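Local coordinates for protein superoxide dismutase (Chaetomium thermophilum, PDB 4BR6) that catalyses, with a bound manganese ion, the dismutation of superoxide to hydrogen peroxide and oxygen, probably removing radicals that form within cells, at residues 34-45 / 60-68. Sequence-based numbering, arbitrary orientation.
Sequences YVNGLNSALEAT and LAPLLNFHG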
loop_
_atom_site.group_PDB
_atom_site.type_symbol
_atom_site.label_atom_id
_atom_site.label_comp_id
_atom_site.label_asym_id
_atom_site.label_seq_id
_atom_site.Cartn_x
_atom_site.Cartn_y
_atom_site.Cartn_z
ATOM N N TYR B 34 -10.255 9.171 16.955
ATOM C CA TYR B 34 -10.834 8.680 15.703
ATOM C C TYR B 34 -12.245 9.217 15.476
ATOM O O TYR B 34 -12.601 9.561 14.350
ATOM C CB TYR B 34 -10.865 7.142 15.689
ATOM C CG TYR B 34 -9.497 6.487 15.610
ATOM C CD1 TYR B 34 -8.528 6.933 14.727
ATOM C CD2 TYR B 34 -9.179 5.427 16.436
ATOM C CE1 TYR B 34 -7.281 6.330 14.678
ATOM C CE2 TYR B 34 -7.953 4.829 16.385
ATOM C CZ TYR B 34 -7.012 5.273 15.516
ATOM O OH TYR B 34 -5.800 4.632 15.513
ATOM N N VAL B 35 -13.050 9.282 16.536
ATOM C CA VAL B 35 -14.376 9.891 16.444
ATOM C C VAL B 35 -14.279 11.345 15.963
ATOM O O VAL B 35 -14.974 11.746 15.023
ATOM C CB VAL B 35 -15.126 9.841 17.808
ATOM C CG1 VAL B 35 -16.393 10.714 17.787
ATOM C CG2 VAL B 35 -15.482 8.401 18.155
ATOM N N ASN B 36 -13.422 12.132 16.602
ATOM C CA ASN B 36 -13.327 13.549 16.274
ATOM C C ASN B 36 -12.848 13.728 14.837
ATOM O O ASN B 36 -13.337 14.603 14.102
ATOM C CB ASN B 36 -12.378 14.262 17.239
ATOM C CG ASN B 36 -12.849 14.202 18.683
ATOM O OD1 ASN B 36 -14.039 14.077 18.961
ATOM N ND2 ASN B 36 -11.915 14.299 19.608
ATOM N N GLY B 37 -11.904 12.875 14.443
ATOM C CA GLY B 37 -11.318 12.928 13.118
ATOM C C GLY B 37 -12.355 12.579 12.076
ATOM O O GLY B 37 -12.377 13.159 11.002
ATOM N N LEU B 38 -13.231 11.641 12.413
ATOM C CA LEU B 38 -14.308 11.251 11.519
ATOM C C LEU B 38 -15.295 12.396 11.251
ATOM O O LEU B 38 -15.567 12.729 10.103
ATOM C CB LEU B 38 -15.046 10.041 12.087
ATOM C CG LEU B 38 -16.249 9.581 11.268
ATOM C CD1 LEU B 38 -15.903 9.321 9.799
ATOM C CD2 LEU B 38 -16.836 8.361 11.907
ATOM N N ASN B 39 -15.833 12.995 12.310
ATOM C CA ASN B 39 -16.723 14.142 12.172
ATOM C C ASN B 39 -16.051 15.302 11.432
ATOM O O ASN B 39 -16.670 15.931 10.576
ATOM C CB ASN B 39 -17.225 14.593 13.554
ATOM C CG ASN B 39 -18.080 13.536 14.237
ATOM O OD1 ASN B 39 -18.900 12.878 13.601
ATOM N ND2 ASN B 39 -17.871 13.358 15.537
ATOM N N SER B 40 -14.781 15.565 11.748
ATOM C CA SER B 40 -14.012 16.619 11.081
ATOM C C SER B 40 -13.851 16.371 9.577
ATOM O O SER B 40 -14.003 17.281 8.763
ATOM C CB SER B 40 -12.633 16.752 11.715
ATOM O OG SER B 40 -11.768 17.507 10.883
ATOM N N ALA B 41 -13.545 15.128 9.218
ATOM C CA ALA B 41 -13.423 14.731 7.822
ATOM C C ALA B 41 -14.743 14.925 7.092
ATOM O O ALA B 41 -14.769 15.429 5.975
ATOM C CB ALA B 41 -12.971 13.265 7.716
ATOM N N LEU B 42 -15.837 14.509 7.722
ATOM C CA LEU B 42 -17.158 14.585 7.101
ATOM C C LEU B 42 -17.657 16.028 6.963
ATOM O O LEU B 42 -18.308 16.363 5.974
ATOM C CB LEU B 42 -18.168 13.731 7.871
ATOM C CG LEU B 42 -18.085 12.228 7.570
ATOM C CD1 LEU B 42 -18.975 11.450 8.496
ATOM C CD2 LEU B 42 -18.447 11.908 6.117
ATOM N N GLU B 43 -17.338 16.874 7.941
ATOM C CA GLU B 43 -17.676 18.297 7.882
ATOM C C GLU B 43 -16.888 18.989 6.780
ATOM O O GLU B 43 -17.442 19.738 5.971
ATOM C CB GLU B 43 -17.374 18.974 9.218
ATOM C CG GLU B 43 -18.451 18.776 10.267
ATOM C CD GLU B 43 -17.996 19.105 11.681
ATOM O OE1 GLU B 43 -17.128 19.994 11.853
ATOM O OE2 GLU B 43 -18.519 18.464 12.621
ATOM N N ALA B 44 -15.591 18.724 6.743
ATOM C CA ALA B 44 -14.724 19.335 5.752
ATOM C C ALA B 44 -15.111 18.906 4.326
ATOM O O ALA B 44 -14.979 19.689 3.385
ATOM C CB ALA B 44 -13.280 18.999 6.046
ATOM N N THR B 45 -15.589 17.669 4.175
ATOM C CA THR B 45 -16.041 17.154 2.877
ATOM C C THR B 45 -17.301 17.862 2.364
ATOM O O THR B 45 -17.416 18.155 1.173
ATOM C CB THR B 45 -16.358 15.620 2.926
ATOM O OG1 THR B 45 -15.144 14.871 3.087
ATOM C CG2 THR B 45 -17.075 15.152 1.638
ATOM N N LEU B 60 -9.524 14.607 1.302
ATOM C CA LEU B 60 -9.920 14.144 2.631
ATOM C C LEU B 60 -10.239 12.650 2.683
ATOM O O LEU B 60 -10.556 12.117 3.741
ATOM C CB LEU B 60 -11.121 14.955 3.120
ATOM C CG LEU B 60 -10.754 16.401 3.448
ATOM C CD1 LEU B 60 -11.943 17.327 3.221
ATOM C CD2 LEU B 60 -10.251 16.473 4.877
ATOM N N ALA B 61 -10.148 11.964 1.554
ATOM C CA ALA B 61 -10.431 10.534 1.548
ATOM C C ALA B 61 -9.561 9.724 2.540
ATOM O O ALA B 61 -10.101 8.940 3.304
ATOM C CB ALA B 61 -10.349 9.958 0.128
ATOM N N PRO B 62 -8.223 9.917 2.542
ATOM C CA PRO B 62 -7.391 9.185 3.517
ATOM C C PRO B 62 -7.839 9.321 4.976
ATOM O O PRO B 62 -7.932 8.314 5.679
ATOM C CB PRO B 62 -6.011 9.823 3.339
ATOM C CG PRO B 62 -5.984 10.252 1.914
ATOM C CD PRO B 62 -7.394 10.720 1.624
ATOM N N LEU B 63 -8.113 10.541 5.423
ATOM C CA LEU B 63 -8.606 10.763 6.780
ATOM C C LEU B 63 -9.980 10.145 7.048
ATOM O O LEU B 63 -10.245 9.682 8.156
ATOM C CB LEU B 63 -8.643 12.255 7.078
ATOM C CG LEU B 63 -7.263 12.885 7.271
ATOM C CD1 LEU B 63 -7.314 14.400 7.062
ATOM C CD2 LEU B 63 -6.706 12.533 8.662
ATOM N N LEU B 64 -10.861 10.148 6.056
ATOM C CA LEU B 64 -12.163 9.505 6.208
ATOM C C LEU B 64 -11.992 7.993 6.381
ATOM O O LEU B 64 -12.633 7.371 7.241
ATOM C CB LEU B 64 -13.072 9.776 5.009
ATOM C CG LEU B 64 -14.417 9.025 5.047
ATOM C CD1 LEU B 64 -15.252 9.384 6.294
ATOM C CD2 LEU B 64 -15.209 9.279 3.769
ATOM N N ASN B 65 -11.116 7.408 5.570
ATOM C CA ASN B 65 -10.805 5.983 5.677
ATOM C C ASN B 65 -10.219 5.662 7.035
ATOM O O ASN B 65 -10.681 4.748 7.724
ATOM C CB ASN B 65 -9.830 5.562 4.565
ATOM C CG ASN B 65 -9.457 4.079 4.625
ATOM O OD1 ASN B 65 -10.253 3.212 4.283
ATOM N ND2 ASN B 65 -8.226 3.793 5.024
ATOM N N PHE B 66 -9.204 6.429 7.421
ATOM C CA PHE B 66 -8.443 6.153 8.635
ATOM C C PHE B 66 -9.296 6.315 9.888
ATOM O O PHE B 66 -9.381 5.399 10.720
ATOM C CB PHE B 66 -7.221 7.077 8.708
ATOM C CG PHE B 66 -6.342 6.845 9.914
ATOM C CD1 PHE B 66 -5.691 5.643 10.109
ATOM C CD2 PHE B 66 -6.144 7.854 10.839
ATOM C CE1 PHE B 66 -4.886 5.444 11.208
ATOM C CE2 PHE B 66 -5.328 7.655 11.947
ATOM C CZ PHE B 66 -4.703 6.452 12.128
ATOM N N HIS B 67 -9.923 7.481 10.019
ATOM C CA HIS B 67 -10.740 7.785 11.185
ATOM C C HIS B 67 -12.063 7.049 11.136
ATOM O O HIS B 67 -12.577 6.626 12.164
ATOM C CB HIS B 67 -10.980 9.285 11.284
ATOM C CG HIS B 67 -9.753 10.052 11.642
ATOM N ND1 HIS B 67 -9.039 9.816 12.795
ATOM C CD2 HIS B 67 -9.084 11.024 10.978
ATOM C CE1 HIS B 67 -7.994 10.624 12.837
ATOM N NE2 HIS B 67 -8.001 11.368 11.747
ATOM N N GLY B 68 -12.626 6.898 9.946
ATOM C CA GLY B 68 -13.842 6.129 9.819
ATOM C C GLY B 68 -13.549 4.684 10.168
ATOM O O GLY B 68 -14.375 3.999 10.771
#
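Ala41 O is gripped by two donors, Thr45 N and, from the opposite face of the carbonyl plane, Thr45 OG1 at 3.0 Å; Leu60 of the facing segment packs CB and CD1 against that hydroxyl. CD1 of Leu60 also presses on Ala44 CB at 3.5 Å. One turn back, Ala41 CB rests on the backbone of Leu64, whose CD1 meets Leu38 CD1 at 3.6 Å and, less closely, Leu42 CD2. Segments 34-45 and 61-68, on the two arms of the alpha-hairpin of iron/manganese superoxide dismutases, run roughly antiparallel (147°), their axes approaching to 8.0 Å. Gly37 helps them come this close: a CB there would collide with the His67 ring, whose centroid lies 3.6 Å from Gly37 CA, a CH-pi contact over one face; Phe66 CD2 lies over the opposite face. With CG beside its backbone N (chi1 -70°), His67 turns the ring into this slot, ND1 lying 3.5 Å from Tyr34 CD1 at the edge of the tyrosine. An alanine in place of His67 is likely to leave a gap beneath Gly37 and deprive the Tyr34 edge of a neighbour. Tyr34 and Phe66 form an edge-to-face pair (planes at 83°), Tyr34 CE1 nearest Phe66 CE2 and CZ, while Tyr34 OH is hydrogen-bonded to Gln146 NE2 and its ring meets manganese ligand His74.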